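Putative c-1-tetrahydrofolate synthase, cytoplasmic (Leishmania major, PDB 4A26) probably oxidises methylenetetrahydrofolate with NADP+ or NAD+ and hydrolyses the resulting methenyl form, so interconverting one-carbon units carried by tetrahydrofolate. Local coordinates at residues Gln7-Lys12 and Lys157-Glu162; Lys150-Leu155 and Ala234-Gly239; Ala168-Arg173 and Ala179-Leu184. One frame throughout, in Å; residues are numbered along the deposited sequence.

Contact 1: Gln7-Lys12 and Lys157-Glu162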
loop_
_atom_site.group_PDB
_atom_site.type_symbol
_atom_site.label_atom_id
_atom_site.label_comp_id
_atom_site.label_asym_id
_atom_site.label_seq_id
_atom_site.Cartn_x
_atom_site.Cartn_y
_atom_site.Cartn_z
ATOM N N GLN A 7 10.590 -29.715 4.953
ATOM C CA GLN A 7 11.853 -29.467 4.287
ATOM C C GLN A 7 12.294 -28.052 4.622
ATOM O O GLN A 7 11.469 -27.196 4.949
ATOM C CB GLN A 7 11.703 -29.653 2.778
ATOM C CG GLN A 7 12.927 -30.260 2.110
ATOM C CD GLN A 7 12.575 -31.045 0.867
ATOM O OE1 GLN A 7 11.598 -30.731 0.175
ATOM N NE2 GLN A 7 13.369 -32.076 0.570
ATOM N N ILE A 8 13.596 -27.811 4.539
ATOM C CA ILE A 8 14.181 -26.584 5.050
ATOM C C ILE A 8 14.512 -25.641 3.906
ATOM O O ILE A 8 15.347 -25.950 3.065
ATOM C CB ILE A 8 15.426 -26.889 5.904
ATOM C CG1 ILE A 8 14.993 -27.646 7.173
ATOM C CG2 ILE A 8 16.166 -25.612 6.262
ATOM C CD1 ILE A 8 16.117 -27.966 8.145
ATOM N N ILE A 9 13.831 -24.497 3.882
ATOM C CA ILE A 9 14.051 -23.460 2.884
ATOM C C ILE A 9 15.420 -22.835 3.141
ATOM O O ILE A 9 15.551 -21.923 3.960
ATOM C CB ILE A 9 12.953 -22.362 2.967
ATOM C CG1 ILE A 9 11.565 -22.943 2.683
ATOM C CG2 ILE A 9 13.237 -21.236 1.994
ATOM C CD1 ILE A 9 10.440 -21.934 2.810
ATOM N N ASP A 10 16.442 -23.342 2.456
ATOM C CA ASP A 10 17.804 -22.839 2.634
ATOM C C ASP A 10 17.998 -21.478 1.953
ATOM O O ASP A 10 18.516 -21.396 0.839
ATOM C CB ASP A 10 18.835 -23.852 2.124
ATOM C CG ASP A 10 20.266 -23.472 2.498
ATOM O OD1 ASP A 10 20.457 -22.398 3.118
ATOM O OD2 ASP A 10 21.198 -24.248 2.173
ATOM N N GLY A 11 17.586 -20.420 2.651
ATOM C CA GLY A 11 17.761 -19.043 2.184
ATOM C C GLY A 11 19.198 -18.665 1.867
ATOM O O GLY A 11 19.444 -17.944 0.907
ATOM N N LYS A 12 20.141 -19.152 2.674
ATOM C CA LYS A 12 21.575 -18.893 2.471
ATOM C C LYS A 12 22.041 -19.370 1.101
ATOM O O LYS A 12 22.758 -18.652 0.391
ATOM C CB LYS A 12 22.422 -19.576 3.560
ATOM C CG LYS A 12 22.584 -18.766 4.848
ATOM N N LYS A 157 8.838 -18.664 -4.448
ATOM C CA LYS A 157 8.937 -18.940 -5.885
ATOM C C LYS A 157 10.015 -19.967 -6.199
ATOM O O LYS A 157 9.799 -20.889 -6.990
ATOM C CB LYS A 157 9.261 -17.659 -6.658
ATOM C CG LYS A 157 8.095 -16.693 -6.827
ATOM C CD LYS A 157 8.452 -15.592 -7.822
ATOM C CE LYS A 157 7.228 -14.839 -8.313
ATOM N NZ LYS A 157 6.728 -13.893 -7.288
ATOM N N ARG A 158 11.177 -19.789 -5.573
ATOM C CA ARG A 158 12.338 -20.631 -5.832
ATOM C C ARG A 158 12.270 -22.006 -5.176
ATOM O O ARG A 158 13.036 -22.892 -5.537
ATOM C CB ARG A 158 13.621 -19.905 -5.423
ATOM C CG ARG A 158 14.075 -18.901 -6.467
ATOM C CD ARG A 158 15.367 -18.230 -6.076
ATOM N NE ARG A 158 16.144 -17.837 -7.249
ATOM C CZ ARG A 158 17.044 -18.606 -7.857
ATOM N NH1 ARG A 158 17.304 -19.840 -7.426
ATOM N NH2 ARG A 158 17.691 -18.138 -8.914
ATOM N N CYS A 159 11.367 -22.178 -4.218
ATOM C CA CYS A 159 11.080 -23.497 -3.653
ATOM C C CYS A 159 9.885 -24.161 -4.338
ATOM O O CYS A 159 9.495 -25.270 -3.975
ATOM C CB CYS A 159 10.828 -23.392 -2.149
ATOM S SG CYS A 159 12.321 -23.094 -1.196
ATOM N N GLY A 160 9.315 -23.483 -5.331
ATOM C CA GLY A 160 8.174 -24.003 -6.072
ATOM C C GLY A 160 6.876 -23.879 -5.300
ATOM O O GLY A 160 5.873 -24.507 -5.654
ATOM N N ILE A 161 6.891 -23.061 -4.250
ATOM C CA ILE A 161 5.734 -22.906 -3.386
ATOM C C ILE A 161 4.714 -21.992 -4.059
ATOM O O ILE A 161 4.987 -20.813 -4.305
ATOM C CB ILE A 161 6.132 -22.359 -2.002
ATOM C CG1 ILE A 161 7.069 -23.352 -1.303
ATOM C CG2 ILE A 161 4.898 -22.106 -1.151
ATOM C CD1 ILE A 161 7.604 -22.876 0.026
ATOM N N GLU A 162 3.551 -22.566 -4.371
ATOM C CA GLU A 162 2.457 -21.843 -5.012
ATOM C C GLU A 162 1.917 -20.770 -4.075
ATOM O O GLU A 162 1.731 -21.017 -2.881
ATOM C CB GLU A 162 1.320 -22.804 -5.399
ATOM C CG GLU A 162 1.612 -23.689 -6.619
ATOM C CD GLU A 162 0.606 -24.835 -6.803
ATOM O OE1 GLU A 162 -0.346 -24.957 -5.998
ATOM O OE2 GLU A 162 0.778 -25.628 -7.755
#

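Contact 2: Lys150-Leu155 and Ala234-Gly239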
loop_
_atom_site.group_PDB
_atom_site.type_symbol
_atom_site.label_atom_id
_atom_site.label_comp_id
_atom_site.label_asym_id
_atom_site.label_seq_id
_atom_site.Cartn_x
_atom_site.Cartn_y
_atom_site.Cartn_z
ATOM N N LYS A 150 10.723 -8.584 -0.571
ATOM C CA LYS A 150 10.859 -9.223 -1.882
ATOM C C LYS A 150 11.542 -10.592 -1.769
ATOM O O LYS A 150 11.146 -11.545 -2.441
ATOM C CB LYS A 150 11.635 -8.320 -2.849
ATOM C CG LYS A 150 11.557 -8.755 -4.313
ATOM C CD LYS A 150 12.716 -8.203 -5.136
ATOM C CE LYS A 150 12.458 -8.291 -6.634
ATOM N NZ LYS A 150 13.533 -7.600 -7.415
ATOM N N GLY A 151 12.556 -10.678 -0.912
ATOM C CA GLY A 151 13.305 -11.918 -0.698
ATOM C C GLY A 151 12.506 -13.024 -0.033
ATOM O O GLY A 151 12.853 -14.198 -0.153
ATOM N N VAL A 152 11.448 -12.658 0.681
ATOM C CA VAL A 152 10.518 -13.647 1.222
ATOM C C VAL A 152 9.705 -14.288 0.094
ATOM O O VAL A 152 9.535 -15.502 0.061
ATOM C CB VAL A 152 9.559 -13.023 2.258
ATOM C CG1 VAL A 152 8.428 -13.988 2.594
ATOM C CG2 VAL A 152 10.330 -12.621 3.515
ATOM N N ILE A 153 9.207 -13.468 -0.829
ATOM C CA ILE A 153 8.454 -13.980 -1.977
ATOM C C ILE A 153 9.342 -14.847 -2.877
ATOM O O ILE A 153 8.900 -15.893 -3.358
ATOM C CB ILE A 153 7.789 -12.839 -2.795
ATOM C CG1 ILE A 153 6.458 -12.432 -2.166
ATOM C CG2 ILE A 153 7.495 -13.275 -4.206
ATOM C CD1 ILE A 153 6.553 -11.942 -0.761
ATOM N N VAL A 154 10.589 -14.424 -3.084
ATOM C CA VAL A 154 11.535 -15.176 -3.920
ATOM C C VAL A 154 11.902 -16.525 -3.289
ATOM O O VAL A 154 12.044 -17.524 -3.988
ATOM C CB VAL A 154 12.811 -14.355 -4.224
ATOM C CG1 VAL A 154 13.864 -15.224 -4.898
ATOM C CG2 VAL A 154 12.471 -13.153 -5.101
ATOM N N LEU A 155 12.046 -16.549 -1.969
ATOM C CA LEU A 155 12.166 -17.806 -1.225
ATOM C C LEU A 155 11.080 -18.806 -1.617
ATOM O O LEU A 155 11.367 -19.981 -1.829
ATOM C CB LEU A 155 12.099 -17.547 0.288
ATOM C CG LEU A 155 13.406 -17.581 1.086
ATOM C CD1 LEU A 155 14.603 -17.139 0.258
ATOM C CD2 LEU A 155 13.262 -16.712 2.333
ATOM N N ALA A 234 3.574 -23.701 4.259
ATOM C CA ALA A 234 4.909 -23.150 4.077
ATOM C C ALA A 234 5.067 -22.028 5.084
ATOM O O ALA A 234 4.249 -21.105 5.118
ATOM C CB ALA A 234 5.084 -22.625 2.667
ATOM N N VAL A 235 6.111 -22.109 5.907
ATOM C CA VAL A 235 6.339 -21.123 6.955
ATOM C C VAL A 235 7.664 -20.391 6.751
ATOM O O VAL A 235 8.720 -21.018 6.708
ATOM C CB VAL A 235 6.341 -21.785 8.347
ATOM C CG1 VAL A 235 6.520 -20.727 9.441
ATOM C CG2 VAL A 235 5.059 -22.566 8.563
ATOM N N VAL A 236 7.600 -19.063 6.632
ATOM C CA VAL A 236 8.810 -18.238 6.553
ATOM C C VAL A 236 8.986 -17.411 7.825
ATOM O O VAL A 236 8.182 -16.529 8.120
ATOM C CB VAL A 236 8.808 -17.304 5.329
ATOM C CG1 VAL A 236 10.172 -16.640 5.183
ATOM C CG2 VAL A 236 8.468 -18.078 4.070
ATOM N N ASP A 237 10.048 -17.710 8.568
ATOM C CA ASP A 237 10.335 -17.043 9.829
ATOM C C ASP A 237 11.258 -15.856 9.575
ATOM O O ASP A 237 12.443 -16.028 9.329
ATOM C CB ASP A 237 10.990 -18.039 10.797
ATOM C CG ASP A 237 10.984 -17.563 12.240
ATOM O OD1 ASP A 237 10.872 -16.345 12.498
ATOM O OD2 ASP A 237 11.089 -18.424 13.132
ATOM N N VAL A 238 10.699 -14.653 9.632
ATOM C CA VAL A 238 11.464 -13.423 9.408
ATOM C C VAL A 238 11.868 -12.746 10.727
ATOM O O VAL A 238 12.769 -11.903 10.754
ATOM C CB VAL A 238 10.674 -12.420 8.529
ATOM C CG1 VAL A 238 11.609 -11.362 7.966
ATOM C CG2 VAL A 238 9.975 -13.139 7.389
ATOM N N GLY A 239 11.208 -13.118 11.819
ATOM C CA GLY A 239 11.565 -12.605 13.135
ATOM C C GLY A 239 12.942 -13.058 13.583
ATOM O O GLY A 239 13.359 -14.171 13.293
#

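Contact 3: Ala168-Arg173 and Ala179-Leu184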
loop_
_atom_site.group_PDB
_atom_site.type_symbol
_atom_site.label_atom_id
_atom_site.label_comp_id
_atom_site.label_asym_id
_atom_site.label_seq_id
_atom_site.Cartn_x
_atom_site.Cartn_y
_atom_site.Cartn_z
ATOM N N ALA A 168 -3.109 -16.983 2.973
ATOM C CA ALA A 168 -1.859 -16.556 3.593
ATOM C C ALA A 168 -2.129 -15.709 4.826
ATOM O O ALA A 168 -3.086 -14.931 4.865
ATOM C CB ALA A 168 -1.017 -15.767 2.594
ATOM N N VAL A 169 -1.274 -15.860 5.830
ATOM C CA VAL A 169 -1.330 -15.022 7.017
ATOM C C VAL A 169 0.035 -14.388 7.244
ATOM O O VAL A 169 1.037 -15.083 7.320
ATOM C CB VAL A 169 -1.750 -15.829 8.253
ATOM C CG1 VAL A 169 -1.665 -14.974 9.506
ATOM C CG2 VAL A 169 -3.161 -16.375 8.065
ATOM N N VAL A 170 0.060 -13.061 7.316
ATOM C CA VAL A 170 1.261 -12.322 7.663
ATOM C C VAL A 170 1.130 -11.888 9.112
ATOM O O VAL A 170 0.283 -11.056 9.438
ATOM C CB VAL A 170 1.447 -11.075 6.772
ATOM C CG1 VAL A 170 2.721 -10.324 7.164
ATOM C CG2 VAL A 170 1.478 -11.467 5.297
ATOM N N LEU A 171 1.944 -12.479 9.982
ATOM C CA LEU A 171 1.999 -12.074 11.380
ATOM C C LEU A 171 2.857 -10.820 11.486
ATOM O O LEU A 171 4.077 -10.889 11.401
ATOM C CB LEU A 171 2.577 -13.187 12.258
ATOM C CG LEU A 171 1.847 -14.532 12.228
ATOM C CD1 LEU A 171 2.550 -15.517 13.131
ATOM C CD2 LEU A 171 0.395 -14.393 12.635
ATOM N N GLY A 172 2.201 -9.673 11.657
ATOM C CA GLY A 172 2.890 -8.393 11.816
ATOM C C GLY A 172 2.615 -7.452 10.660
ATOM O O GLY A 172 2.530 -7.885 9.511
ATOM N N ARG A 173 2.495 -6.164 10.976
ATOM C CA ARG A 173 2.124 -5.129 10.007
ATOM C C ARG A 173 3.181 -4.022 9.910
ATOM O O ARG A 173 2.883 -2.901 9.512
ATOM C CB ARG A 173 0.763 -4.534 10.381
ATOM C CG ARG A 173 0.671 -3.987 11.797
ATOM C CD ARG A 173 -0.662 -3.293 12.033
ATOM N NE ARG A 173 -0.890 -2.972 13.438
ATOM C CZ ARG A 173 -1.992 -2.394 13.909
ATOM N NH1 ARG A 173 -2.982 -2.051 13.089
ATOM N NH2 ARG A 173 -2.108 -2.151 15.209
ATOM N N ALA A 179 3.866 -5.172 6.245
ATOM C CA ALA A 179 2.972 -4.483 5.309
ATOM C C ALA A 179 3.336 -4.735 3.843
ATOM O O ALA A 179 2.472 -5.118 3.055
ATOM C CB ALA A 179 2.931 -2.987 5.601
ATOM N N PRO A 180 4.607 -4.509 3.467
ATOM C CA PRO A 180 4.965 -4.755 2.077
ATOM C C PRO A 180 4.763 -6.204 1.628
ATOM O O PRO A 180 4.200 -6.426 0.554
ATOM C CB PRO A 180 6.447 -4.367 2.002
ATOM C CG PRO A 180 6.894 -4.121 3.392
ATOM C CD PRO A 180 5.699 -3.873 4.223
ATOM N N VAL A 181 5.199 -7.174 2.435
ATOM C CA VAL A 181 5.090 -8.585 2.052
ATOM C C VAL A 181 3.638 -9.043 1.927
ATOM O O VAL A 181 3.336 -9.911 1.113
ATOM C CB VAL A 181 5.838 -9.544 3.021
ATOM C CG1 VAL A 181 5.117 -9.662 4.349
ATOM C CG2 VAL A 181 5.971 -10.918 2.389
ATOM N N ALA A 182 2.748 -8.460 2.727
ATOM C CA ALA A 182 1.324 -8.768 2.629
ATOM C C ALA A 182 0.773 -8.370 1.262
ATOM O O ALA A 182 -0.052 -9.084 0.696
ATOM C CB ALA A 182 0.548 -8.079 3.733
ATOM N N ALA A 183 1.240 -7.243 0.730
ATOM C CA ALA A 183 0.780 -6.762 -0.574
ATOM C C ALA A 183 1.423 -7.534 -1.720
ATOM O O ALA A 183 0.810 -7.708 -2.766
ATOM C CB ALA A 183 1.058 -5.284 -0.723
ATOM N N LEU A 184 2.664 -7.982 -1.531
ATOM C CA LEU A 184 3.353 -8.765 -2.554
ATOM C C LEU A 184 2.666 -10.119 -2.734
ATOM O O LEU A 184 2.502 -10.588 -3.859
ATOM C CB LEU A 184 4.834 -8.948 -2.203
ATOM C CG LEU A 184 5.700 -7.676 -2.217
ATOM C CD1 LEU A 184 7.061 -7.928 -1.563
ATOM C CD2 LEU A 184 5.881 -7.139 -3.632
#

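Contact 1: Gln7-Lys12 and Lys157-Glu162
Ile9 meets Cys159 and Ile161 with different parts of one branched side chain, and these two touches make up the whole contact. The sulfur lies against the branch point: Cys159 SG is 3.8 Å from Ile9 CG2 and 4.0 Å from Ile9 CG1, so it rests alongside both arms of the isoleucine. Beyond it, the two isoleucines reach for each other tip to tip, Ile9 CD1 standing 4.1 Å from Ile161 CD1. Each is extended at its second torsion (chi2 177° in Ile9, 176° in Ile161), which carries both terminal methyls outward to the meeting point. The backbones themselves stay apart, with 7.2 Å between Ile9 CA and Cys159 CA.

Around this first shell, Trp269 of strand 269-271 touches both isoleucines, and backbone hydrogen bonds tie Gln7 and Ile9 to Ile270, at the edge of the parallel sheet. On the 7-12 side the chain then turns sharply: Asp10 is the centre of an inverse gamma turn, closed by a weak bond from Gly11 N to Ile9 O, and is also the N-cap residue of helix 11-32. On the 157-162 side, helix 147-159 finishes in a Schellman motif, where Gly160 takes a positive phi of 77° and turns the chain so that Ile161 follows Cys159 on the side facing Ile9. Arg158, close by, forms a salt bridge with Glu21 of helix 11-32.

The contact thus joins the link between strand 7-8 and helix 11-32 to the end of helix 147-159 and the residues just after it. With no hydrogen bond or charge pair passing between the segments, it rests on dispersion and on the removal of apolar surface from water, 106 Å² in all, and imposes little directional demand.

Contact 2: Lys150-Leu155 and Ala234-Gly239
Residues 150-155 of helix 147-159 and strand 234-237 run in broadly opposing directions, nearest at Val152 and Val236, whose CA atoms are 7.2 Å apart. The helical turn is held by its own bonds, Val154 N to Lys150 O and Leu155 N to Gly151 O, while the strand is hydrogen-bonded to its neighbours on two flanks: Ala234 and Val236 to Val214, Val235 to Trp269 and Ser271. No hydrogen bond passes between helix and strand.

Val152 is the bridging side chain, its CB directed at the strand and its two methyls shared out between two valines. CG1 lies anti to the backbone N (chi1 168°) and approaches CG1 of Val236 at 4.1 Å; the other branch, Val152 CG2, comes to 3.9 Å from Val238 CG2. In both pairs the side chains cross obliquely, branch against branch.

This is the helix-on-sheet packing of a Rossmann-type domain: helix 147-159 covers one face of the parallel sheet, and Val236 and Val238, two residues apart, point to that face. Val238 lies just past the end of the strand, where the chain is no longer extended (psi -17°), yet its CB is still directed at the helix, and its CG2 methyl, on the side of its own backbone N, is the one that meets Val152. Ile215 of the adjacent strand 213-216 touches Val152, Val236 and Val238, extending the apolar surface across the sheet.

One helical turn beyond Val152, Leu155 also directs its CB at the strand and adds its CD2 methyl, 4.2 Å from Val236 CG1, so that this single methyl of Val236 is approached from both Val152 and Leu155. Met280 of helix 279-297 touches Leu155 as well.

Contact 3: Ala168-Arg173 and Ala179-Leu184
A strand packs here on the helix that directly follows it, within the beta-alpha-beta unit of strand 167-171, helix 178-187 and strand 191-195 in the Rossmann-type domain. Two regions carry the contact: an apolar pairing at Val170, where its CA is 6.2 Å from Ala182 CA, and a closer backbone approach at the mouth of the connecting loop, where Arg173 CA and Ala179 CA are 4.8 Å apart.

Val170 points its CB at the helix and divides its methyls between successive residues. With chi1 at -180°, CG1 stands anti to the backbone N and meets Val181 CG1 at 3.8 Å, the two side chains slanting across each other. CG2 goes to Ala182 instead, 3.8 Å from its CB and equally close to its CA, so this methyl lies against the helix backbone; the small alanine permits that approach. Val181 CG1 occupies the slot between its own backbone N and carbonyl carbon (chi1 72°), which directs it toward Val170.

At the other region the meeting is mostly main chain: Arg173 C is 3.9 Å from Ala179 N, and Ala179 CB lies 3.9 Å from Arg173 O. Gly172 precedes this turn with a positive phi of 115°, a conformation in which a CB would collide with the preceding carbonyl oxygen. A glycine at the end of strand 167-171, followed by a turn into a helix, is consistent with the dinucleotide-binding loop of Rossmann domains.

The CB of Arg173 points away from the helix; the side chain touches His196 and Ser197, and Arg173 NH2 is hydrogen-bonded to OD1 of Asn189 of the second subunit. Strand 167-171 lies between strands 191-195 and 213-216 in the parallel sheet, and helix 178-187 is flanked by helix 147-159 through Pro180 and Leu184 on Ala149, and by helix 129-136 through Ala183 and Leu184 on Leu135.

The three contacts line up along one parallel sheet. Contacts 1 and 2 share helix 147-159, with centres 9 Å apart, and touch directly: Ile161 CD1 is 3.7 Å from Ala234 CB, and Ile9 CG2 is 3.8 Å from Leu155 CG. Contact 2 meets contact 3 by helix-helix packing, Val152 CG1 lying 3.9 Å from Val181 CG2, with centres 10 Å apart. Contacts 1 and 3, centres 18 Å apart, do not touch; their nearest atoms are about 6 Å apart. Apolar packing thus continues from Ile9 to Val170 and Ala182 of contact 3; its glycine turn is where Rossmann domains usually bind the dinucleotide, and Arg173 reaches the second subunit.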